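Local coordinates for putative secreted cellulose binding protein (Streptomyces coelicolor, PDB 4OY7) that cleaves glycosidic bonds of cellulose oxidatively with a copper ion, this chain being its lytic polysaccharide monooxygenase domain, at residues W107-G112 and G147-D152; H1-M6 and Y45-V50; P101-N106 and G153-W158. All coordinates share one frame; numbering follows the deposited sequence.

Contact 1: residues W107-G112 and G147-D152. With CU (copper (II) ion), chain I.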
loop_
_atom_site.group_PDB
_atom_site.type_symbol
_atom_site.label_atom_id
_atom_site.label_comp_id
_atom_site.label_asym_id
_atom_site.label_seq_id
_atom_site.Cartn_x
_atom_site.Cartn_y
_atom_site.Cartn_z
ATOM N N TRP A 107 2.359 -6.990 -11.117
ATOM C CA TRP A 107 1.953 -8.392 -11.224
ATOM C C TRP A 107 1.043 -8.608 -12.443
ATOM O O TRP A 107 1.195 -9.596 -13.157
ATOM C CB TRP A 107 1.301 -8.895 -9.917
ATOM C CG TRP A 107 1.150 -10.401 -9.896
ATOM C CD1 TRP A 107 -0.019 -11.110 -9.995
ATOM C CD2 TRP A 107 2.202 -11.380 -9.828
ATOM N NE1 TRP A 107 0.243 -12.463 -9.954
ATOM C CE2 TRP A 107 1.597 -12.655 -9.882
ATOM C CE3 TRP A 107 3.606 -11.302 -9.734
ATOM C CZ2 TRP A 107 2.343 -13.849 -9.840
ATOM C CZ3 TRP A 107 4.342 -12.486 -9.709
ATOM C CH2 TRP A 107 3.707 -13.744 -9.748
ATOM N N ALA A 108 0.090 -7.702 -12.665
ATOM C CA ALA A 108 -0.489 -7.519 -14.004
ATOM C C ALA A 108 -0.432 -6.044 -14.305
ATOM O O ALA A 108 -0.758 -5.238 -13.464
ATOM C CB ALA A 108 -1.907 -8.065 -14.114
ATOM N N ALA A 109 0.043 -5.699 -15.491
ATOM C CA ALA A 109 0.311 -4.313 -15.832
ATOM C C ALA A 109 -0.915 -3.667 -16.477
ATOM O O ALA A 109 -1.687 -4.318 -17.191
ATOM C CB ALA A 109 1.485 -4.235 -16.793
ATOM N N HIS A 110 -1.024 -2.361 -16.282
ATOM C CA HIS A 110 -2.134 -1.584 -16.799
ATOM C C HIS A 110 -1.682 -0.140 -17.003
ATOM O O HIS A 110 -0.884 0.370 -16.219
ATOM C CB HIS A 110 -3.305 -1.564 -15.804
ATOM C CG HIS A 110 -3.785 -2.915 -15.374
ATOM N ND1 HIS A 110 -4.463 -3.775 -16.214
ATOM C CD2 HIS A 110 -3.695 -3.548 -14.182
ATOM C CE1 HIS A 110 -4.772 -4.876 -15.561
ATOM N NE2 HIS A 110 -4.288 -4.780 -14.337
ATOM N N PRO A 111 -2.255 0.548 -18.007
ATOM C CA PRO A 111 -2.031 1.982 -18.127
ATOM C C PRO A 111 -2.820 2.801 -17.061
ATOM O O PRO A 111 -3.872 2.382 -16.606
ATOM C CB PRO A 111 -2.556 2.283 -19.526
ATOM C CG PRO A 111 -3.678 1.312 -19.705
ATOM C CD PRO A 111 -3.231 0.055 -18.995
ATOM N N GLY A 112 -2.282 3.946 -16.639
ATOM C CA GLY A 112 -2.949 4.792 -15.645
ATOM C C GLY A 112 -2.001 5.606 -14.783
ATOM O O GLY A 112 -0.788 5.707 -15.083
ATOM N N GLY A 147 11.486 -5.447 -15.095
ATOM C CA GLY A 147 10.961 -6.805 -14.935
ATOM C C GLY A 147 9.635 -6.953 -15.662
ATOM O O GLY A 147 8.832 -6.015 -15.725
ATOM N N SER A 148 9.422 -8.122 -16.255
ATOM C CA SER A 148 8.200 -8.374 -16.997
ATOM C C SER A 148 7.011 -8.495 -16.046
ATOM O O SER A 148 7.157 -8.979 -14.917
ATOM C CB SER A 148 8.342 -9.647 -17.831
ATOM O OG SER A 148 9.332 -9.480 -18.830
ATOM N N PRO A 149 5.822 -8.067 -16.498
ATOM C CA PRO A 149 4.648 -8.274 -15.674
ATOM C C PRO A 149 4.467 -9.732 -15.300
ATOM O O PRO A 149 4.766 -10.625 -16.100
ATOM C CB PRO A 149 3.498 -7.800 -16.567
ATOM C CG PRO A 149 4.121 -6.832 -17.509
ATOM C CD PRO A 149 5.511 -7.330 -17.735
ATOM N N GLY A 150 4.020 -9.980 -14.080
ATOM C CA GLY A 150 3.765 -11.331 -13.610
ATOM C C GLY A 150 4.994 -12.150 -13.246
ATOM O O GLY A 150 4.888 -13.352 -13.039
ATOM N N THR A 151 6.159 -11.511 -13.188
ATOM C CA THR A 151 7.397 -12.162 -12.725
ATOM C C THR A 151 7.762 -11.650 -11.341
ATOM O O THR A 151 7.463 -10.497 -10.988
ATOM C CB THR A 151 8.575 -11.922 -13.692
ATOM O OG1 THR A 151 8.904 -10.530 -13.751
ATOM C CG2 THR A 151 8.224 -12.409 -15.101
ATOM N N ASP A 152 8.380 -12.507 -10.530
ATOM C CA ASP A 152 8.730 -12.142 -9.169
ATOM C C ASP A 152 9.679 -10.953 -9.188
ATOM O O ASP A 152 10.660 -10.970 -9.918
ATOM C CB ASP A 152 9.421 -13.311 -8.450
ATOM C CG ASP A 152 8.457 -14.421 -8.048
ATOM O OD1 ASP A 152 7.253 -14.144 -7.793
ATOM O OD2 ASP A 152 8.936 -15.580 -7.960
HETATM CU CU CU I . -4.651 -6.344 -12.578
HETATM O O HOH W 1 -6.369 -6.302 -13.066
#
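Trp107 and Gly150 bring two loops together, their CA atoms 4.2 Å apart, where the segment 147-152 folds into a type II beta turn running from Ser148 to Thr151. Gly150 takes its third position with a positive phi of 76°, which by itself suits glycine; a CB here would lie 3.4 Å from Trp107 O. The CA and carbonyl of Gly150 lie against the indole. Trp107 has its CG anti to the backbone N (chi1 -168°), which swings the ring out over the turn. Gly150 CA meets the six-membered ring of Trp107 over its face, 4.1 Å from the ring centroid and 19° from the normal, a CH-pi contact. The Gly150 carbonyl lies over the same face, with O 3.5 Å from CZ3 of Trp107. Asp152 OD1 approaches the far end of the indole obliquely, 3.9 Å from Trp107 CZ3. A smaller apolar touch joins the loops further on, where Ala109 CB sits 3.8 Å from Pro149 CG.

The turn is braced from within. Thr151 OG1 donates to Ser148 O at 2.6 Å, in the carbonyl plane and on a lone pair, and Thr151 N gives the same oxygen a second bond. Three residues beyond Trp107 lies His110, whose NE2 binds copper at 2.4 Å; it is one of the two histidines of the histidine brace, the metal site of this enzyme family.

The contact lies at the surface. Phe48 stacks on the opposite face of Trp107, leaving the indole between a phenyl ring and a glycine turn. The segment 107-112 connects strand 99-105 to strand 112-119, whereas 147-152 connects strand 145-146 to strand 155-161, so the meeting joins two loops at one end of the beta sandwich.

Contact 2: residues H1-M6 and Y45-V50. With CU (copper (II) ion), chain I.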
loop_
_atom_site.group_PDB
_atom_site.type_symbol
_atom_site.label_atom_id
_atom_site.label_comp_id
_atom_site.label_asym_id
_atom_site.label_seq_id
_atom_site.Cartn_x
_atom_site.Cartn_y
_atom_site.Cartn_z
ATOM N N HIS A 1 -2.972 -5.567 -11.321
ATOM C CA HIS A 1 -2.663 -6.220 -10.020
ATOM C C HIS A 1 -1.323 -5.751 -9.532
ATOM O O HIS A 1 -0.289 -5.926 -10.222
ATOM C CB HIS A 1 -2.716 -7.743 -10.126
ATOM C CG HIS A 1 -4.109 -8.286 -10.103
ATOM N ND1 HIS A 1 -5.101 -7.805 -10.927
ATOM C CD2 HIS A 1 -4.679 -9.265 -9.362
ATOM C CE1 HIS A 1 -6.220 -8.473 -10.710
ATOM N NE2 HIS A 1 -5.991 -9.370 -9.773
ATOM N N GLY A 2 -1.353 -5.157 -8.342
ATOM C CA GLY A 2 -0.163 -4.691 -7.662
ATOM C C GLY A 2 -0.503 -3.744 -6.527
ATOM O O GLY A 2 -1.536 -3.063 -6.557
ATOM N N VAL A 3 0.387 -3.741 -5.542
ATOM C CA VAL A 3 0.464 -2.739 -4.503
ATOM C C VAL A 3 1.946 -2.324 -4.373
ATOM O O VAL A 3 2.828 -2.917 -5.022
ATOM C CB VAL A 3 -0.055 -3.272 -3.156
ATOM C CG1 VAL A 3 -1.570 -3.495 -3.206
ATOM C CG2 VAL A 3 0.715 -4.516 -2.719
ATOM N N ALA A 4 2.209 -1.307 -3.553
ATOM C CA ALA A 4 3.521 -0.778 -3.399
ATOM C C ALA A 4 4.471 -1.849 -2.836
ATOM O O ALA A 4 4.105 -2.602 -1.919
ATOM C CB ALA A 4 3.508 0.428 -2.485
ATOM N N MET A 5 5.677 -1.915 -3.419
ATOM C CA MET A 5 6.727 -2.790 -2.904
ATOM C C MET A 5 7.834 -2.061 -2.131
ATOM O O MET A 5 8.477 -2.645 -1.255
ATOM C CB MET A 5 7.351 -3.591 -4.058
ATOM C CG MET A 5 6.355 -4.488 -4.790
ATOM S SD MET A 5 7.026 -5.127 -6.341
ATOM C CE MET A 5 8.252 -6.178 -5.600
ATOM N N MET A 6 8.056 -0.784 -2.443
ATOM C CA MET A 6 9.086 0.027 -1.796
ATOM C C MET A 6 8.608 1.480 -1.834
ATOM O O MET A 6 8.461 2.017 -2.937
ATOM C CB MET A 6 10.409 -0.056 -2.576
ATOM C CG MET A 6 11.214 -1.327 -2.352
ATOM S SD MET A 6 12.995 -1.176 -2.690
ATOM C CE MET A 6 13.449 0.066 -1.496
ATOM N N TYR A 45 -1.383 -14.736 -0.254
ATOM C CA TYR A 45 -1.105 -15.338 -1.552
ATOM C C TYR A 45 -1.490 -14.361 -2.654
ATOM O O TYR A 45 -0.885 -14.367 -3.719
ATOM C CB TYR A 45 -1.850 -16.644 -1.729
ATOM C CG TYR A 45 -1.344 -17.743 -0.825
ATOM C CD1 TYR A 45 -0.007 -18.153 -0.851
ATOM C CD2 TYR A 45 -2.209 -18.394 0.041
ATOM C CE1 TYR A 45 0.432 -19.200 -0.036
ATOM C CE2 TYR A 45 -1.769 -19.408 0.877
ATOM C CZ TYR A 45 -0.459 -19.815 0.825
ATOM O OH TYR A 45 -0.045 -20.833 1.668
ATOM N N ASN A 46 -2.494 -13.529 -2.380
ATOM C CA ASN A 46 -2.973 -12.513 -3.342
ATOM C C ASN A 46 -2.715 -11.101 -2.861
ATOM O O ASN A 46 -3.541 -10.242 -3.018
ATOM C CB ASN A 46 -4.472 -12.692 -3.569
ATOM C CG ASN A 46 -4.792 -13.988 -4.281
ATOM O OD1 ASN A 46 -4.631 -14.097 -5.515
ATOM N ND2 ASN A 46 -5.282 -14.958 -3.536
ATOM N N TRP A 47 -1.537 -10.884 -2.297
ATOM C CA TRP A 47 -1.164 -9.594 -1.718
ATOM C C TRP A 47 -1.300 -8.368 -2.643
ATOM O O TRP A 47 -1.499 -7.239 -2.169
ATOM C CB TRP A 47 0.275 -9.705 -1.197
ATOM C CG TRP A 47 1.308 -10.067 -2.231
ATOM C CD1 TRP A 47 1.750 -11.315 -2.553
ATOM C CD2 TRP A 47 2.037 -9.160 -3.084
ATOM N NE1 TRP A 47 2.705 -11.246 -3.536
ATOM C CE2 TRP A 47 2.902 -9.932 -3.869
ATOM C CE3 TRP A 47 2.020 -7.765 -3.268
ATOM C CZ2 TRP A 47 3.750 -9.365 -4.824
ATOM C CZ3 TRP A 47 2.890 -7.208 -4.190
ATOM C CH2 TRP A 47 3.735 -8.013 -4.962
ATOM N N PHE A 48 -1.260 -8.630 -3.942
ATOM C CA PHE A 48 -1.353 -7.629 -5.000
ATOM C C PHE A 48 -2.784 -7.297 -5.423
ATOM O O PHE A 48 -2.983 -6.403 -6.241
ATOM C CB PHE A 48 -0.578 -8.157 -6.221
ATOM C CG PHE A 48 -0.834 -9.623 -6.500
ATOM C CD1 PHE A 48 -2.075 -10.055 -6.966
ATOM C CD2 PHE A 48 0.151 -10.584 -6.253
ATOM C CE1 PHE A 48 -2.337 -11.399 -7.197
ATOM C CE2 PHE A 48 -0.105 -11.924 -6.496
ATOM C CZ PHE A 48 -1.346 -12.327 -6.957
ATOM N N ALA A 49 -3.778 -7.994 -4.888
ATOM C CA ALA A 49 -5.117 -7.945 -5.452
ATOM C C ALA A 49 -6.073 -7.065 -4.655
ATOM O O ALA A 49 -7.274 -7.305 -4.618
ATOM C CB ALA A 49 -5.662 -9.371 -5.622
ATOM N N VAL A 50 -5.530 -5.998 -4.054
ATOM C CA VAL A 50 -6.337 -5.082 -3.254
ATOM C C VAL A 50 -7.035 -4.084 -4.196
ATOM O O VAL A 50 -6.543 -2.977 -4.435
ATOM C CB VAL A 50 -5.501 -4.341 -2.196
ATOM C CG1 VAL A 50 -6.441 -3.647 -1.232
ATOM C CG2 VAL A 50 -4.647 -5.322 -1.411
HETATM CU CU CU I . -4.651 -6.344 -12.578
HETATM O O HOH W 1 -6.369 -6.302 -13.066
#
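Trp47 is the first residue of 45-50 to meet the N-terminal segment, as the second residue of a type I beta turn that runs from Asn46 to Ala49 and is closed by Ala49 N donating to Asn46 O. The rim of its indole faces Val3: CG2 of Val3 comes in at the edge, near the ring plane, 3.5 Å from Trp47 CE3. Met5 CG approaches the indole obliquely, 4.4 Å from Trp47 CH2, a looser apolar touch.

Phe48 follows, and works with both backbone and ring. Its O accepts a weak bond from Gly2 N, 2.9 Å long but strongly bent, with an N-H...O angle of 122°. Its ring meets that of His1 rim to rim, the planes at 48°, and CD1 of Phe48 stands at the imidazole edge, 3.6 Å from His1 CD2. Ala49 adds its CB, 3.9 Å from the same CD2 of His1. Phe48 and Ala49 thus put hydrocarbon near CD2 of the imidazole, while N and ND1 of His1 both bind copper, each at 2.2 Å. This chelate is possible because CG lies beside the backbone N (chi1 -79°), bringing ring and amino group to one ion; it is the N-terminal part of the histidine brace. Val50 ends the walk, its CG2 4.0 Å from Val3 CG1, the two side chains meeting at about a right angle.

The largely buried contact ties the chain start to the loop that leaves helix 42-45. Helix 10-18 borders it through Tyr12, whose ring meets Trp47, and through Thr11, hydrogen-bonded to Trp47 O. Val50 pairs by its backbone with Phe186 of strand 184-193, and strand 4-6 runs beside strand 99-105, where Met5 and Met6 form a classic beta bulge opposite Glu103.

Contact 3: residues P101-N106 and G153-W158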
loop_
_atom_site.group_PDB
_atom_site.type_symbol
_atom_site.label_atom_id
_atom_site.label_comp_id
_atom_site.label_asym_id
_atom_site.label_seq_id
_atom_site.Cartn_x
_atom_site.Cartn_y
_atom_site.Cartn_z
ATOM N N PRO A 101 13.666 5.975 -4.238
ATOM C CA PRO A 101 13.152 5.219 -5.385
ATOM C C PRO A 101 11.926 4.411 -4.974
ATOM O O PRO A 101 12.041 3.512 -4.140
ATOM C CB PRO A 101 14.304 4.281 -5.736
ATOM C CG PRO A 101 15.072 4.110 -4.465
ATOM C CD PRO A 101 14.885 5.375 -3.667
ATOM N N VAL A 102 10.798 4.663 -5.610
ATOM C CA VAL A 102 9.535 3.967 -5.307
ATOM C C VAL A 102 9.367 2.806 -6.290
ATOM O O VAL A 102 9.752 2.940 -7.446
ATOM C CB VAL A 102 8.327 4.932 -5.403
ATOM C CG1 VAL A 102 6.988 4.182 -5.301
ATOM C CG2 VAL A 102 8.422 6.030 -4.344
ATOM N N GLU A 103 8.864 1.665 -5.791
ATOM C CA GLU A 103 8.612 0.460 -6.591
ATOM C C GLU A 103 7.198 0.018 -6.347
ATOM O O GLU A 103 6.772 0.014 -5.194
ATOM C CB GLU A 103 9.588 -0.667 -6.202
ATOM C CG GLU A 103 11.010 -0.266 -6.542
ATOM C CD GLU A 103 12.042 -1.397 -6.597
ATOM O OE1 GLU A 103 11.712 -2.589 -6.520
ATOM O OE2 GLU A 103 13.226 -1.082 -6.719
ATOM N N TYR A 104 6.445 -0.232 -7.415
ATOM C CA TYR A 104 5.072 -0.694 -7.299
ATOM C C TYR A 104 4.905 -1.932 -8.160
ATOM O O TYR A 104 5.359 -1.944 -9.307
ATOM C CB TYR A 104 4.110 0.410 -7.727
ATOM C CG TYR A 104 2.663 0.217 -7.324
ATOM C CD1 TYR A 104 1.869 -0.724 -7.978
ATOM C CD2 TYR A 104 2.068 0.999 -6.342
ATOM C CE1 TYR A 104 0.552 -0.916 -7.631
ATOM C CE2 TYR A 104 0.747 0.840 -6.015
ATOM C CZ TYR A 104 -0.007 -0.133 -6.651
ATOM O OH TYR A 104 -1.327 -0.306 -6.320
ATOM N N SER A 105 4.343 -3.005 -7.596
ATOM C CA SER A 105 4.249 -4.271 -8.308
ATOM C C SER A 105 3.552 -4.145 -9.647
ATOM O O SER A 105 2.542 -3.508 -9.745
ATOM C CB SER A 105 3.493 -5.300 -7.460
ATOM O OG SER A 105 3.212 -6.479 -8.193
ATOM N N ASN A 106 4.107 -4.803 -10.674
ATOM C CA ASN A 106 3.402 -4.947 -11.957
ATOM C C ASN A 106 2.938 -6.389 -12.161
ATOM O O ASN A 106 3.116 -6.956 -13.238
ATOM C CB ASN A 106 4.266 -4.493 -13.142
ATOM C CG ASN A 106 5.497 -5.338 -13.327
ATOM O OD1 ASN A 106 5.783 -6.208 -12.510
ATOM N ND2 ASN A 106 6.252 -5.067 -14.380
ATOM N N GLY A 153 9.379 -9.925 -8.405
ATOM C CA GLY A 153 10.232 -8.734 -8.331
ATOM C C GLY A 153 9.916 -7.650 -9.358
ATOM O O GLY A 153 10.491 -6.562 -9.304
ATOM N N GLY A 154 8.991 -7.925 -10.274
ATOM C CA GLY A 154 8.656 -6.965 -11.318
ATOM C C GLY A 154 7.958 -5.754 -10.754
ATOM O O GLY A 154 7.164 -5.864 -9.806
ATOM N N HIS A 155 8.267 -4.578 -11.302
ATOM C CA HIS A 155 7.661 -3.368 -10.767
ATOM C C HIS A 155 7.741 -2.165 -11.696
ATOM O O HIS A 155 8.646 -2.037 -12.546
ATOM C CB HIS A 155 8.332 -2.996 -9.447
ATOM C CG HIS A 155 9.798 -2.780 -9.586
ATOM N ND1 HIS A 155 10.704 -3.818 -9.620
ATOM C CD2 HIS A 155 10.518 -1.646 -9.757
ATOM C CE1 HIS A 155 11.919 -3.330 -9.799
ATOM N NE2 HIS A 155 11.833 -2.012 -9.859
ATOM N N TYR A 156 6.765 -1.292 -11.505
ATOM C CA TYR A 156 6.867 0.109 -11.911
ATOM C C TYR A 156 7.848 0.804 -10.973
ATOM O O TYR A 156 8.057 0.369 -9.851
ATOM C CB TYR A 156 5.499 0.778 -11.812
ATOM C CG TYR A 156 4.443 0.210 -12.740
ATOM C CD1 TYR A 156 4.292 0.685 -14.047
ATOM C CD2 TYR A 156 3.575 -0.787 -12.308
ATOM C CE1 TYR A 156 3.311 0.172 -14.875
ATOM C CE2 TYR A 156 2.592 -1.303 -13.136
ATOM C CZ TYR A 156 2.454 -0.806 -14.408
ATOM O OH TYR A 156 1.488 -1.340 -15.214
ATOM N N TYR A 157 8.483 1.862 -11.443
ATOM C CA TYR A 157 9.473 2.569 -10.681
ATOM C C TYR A 157 9.397 4.060 -11.032
ATOM O O TYR A 157 9.205 4.454 -12.202
ATOM C CB TYR A 157 10.915 2.017 -10.887
ATOM C CG TYR A 157 11.520 2.176 -12.251
ATOM C CD1 TYR A 157 12.220 3.321 -12.590
ATOM C CD2 TYR A 157 11.437 1.171 -13.201
ATOM C CE1 TYR A 157 12.810 3.465 -13.830
ATOM C CE2 TYR A 157 12.033 1.309 -14.446
ATOM C CZ TYR A 157 12.711 2.459 -14.756
ATOM O OH TYR A 157 13.278 2.617 -16.004
ATOM N N TRP A 158 9.577 4.861 -9.990
ATOM C CA TRP A 158 9.662 6.321 -10.069
ATOM C C TRP A 158 10.308 6.890 -8.815
ATOM O O TRP A 158 10.511 6.172 -7.845
ATOM C CB TRP A 158 8.296 6.953 -10.283
ATOM C CG TRP A 158 7.293 6.841 -9.165
ATOM C CD1 TRP A 158 7.126 7.724 -8.127
ATOM C CD2 TRP A 158 6.293 5.819 -8.981
ATOM N NE1 TRP A 158 6.080 7.323 -7.320
ATOM C CE2 TRP A 158 5.549 6.165 -7.824
ATOM C CE3 TRP A 158 5.932 4.664 -9.713
ATOM C CZ2 TRP A 158 4.488 5.401 -7.365
ATOM C CZ3 TRP A 158 4.866 3.893 -9.258
ATOM C CH2 TRP A 158 4.146 4.273 -8.091
HETATM O O HOH W 2 5.564 -7.824 -8.795
#
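Strands 99-105 and 155-161 are antiparallel neighbours in one sheet of the immunoglobulin-like beta sandwich that forms the core of these enzymes, and Val102-Trp158 and Tyr104-Tyr156 are their hydrogen-bonded pairs. Val102 N donates to Trp158 O at 2.7 Å and Tyr104 N to Tyr156 O at 3.0 Å, and each pair is closed by the reciprocal bond. On the face carrying these four residues, Val102 CG1 lies over the indole of Trp158, 3.8 Å from the centroid of its six-membered ring, and Tyr104 CB touches Trp158 CZ3 at 3.9 Å. Tyr156 extends toward the copper site, its OH bonded to His110 N.

Elsewhere the meeting is polar. The carboxylate of Glu103 lies flat on the imidazole of His155, planes 2° apart, with OE1 3.3 Å above the ring centre. His155 CG sits between its backbone N and carbonyl carbon (chi1 58°), which turns the ring back so that ND1 donates in plane to Gly153 O at 2.8 Å. A leucine in place of His155 would probably leave Gly153 O without that bond and Glu103 without a flat polar ring to lie on. Water 2 links Ser105 OG with Gly154 O.

The carboxylate lies over the ring face without a hydrogen bond to it, and its nearby negative charge may favour a protonated His155, with ND1 already held as a donor by Gly153 O.

Overall arrangement
The three contacts run from surface to core within one domain. Contact 1 is a surface meeting of loops, dominated by a ring resting on backbone; contacts 2 and 3 are largely buried, the former mostly apolar with one weak bond, the latter an antiparallel pairing held mainly by backbone bonds, with a carboxylate stacked on an imidazole. Contacts 1 and 2 share the copper ion and each supplies one histidine, joined by a probable bond from Ala108 N to His1 O. Contacts 2 and 3 reach the same sheet through adjacent strands 4-6 and 99-105. Contact 1 is nested within the loop closed by contact 3, so its irregular loops, one carrying a copper ligand, lead off from ordered strands.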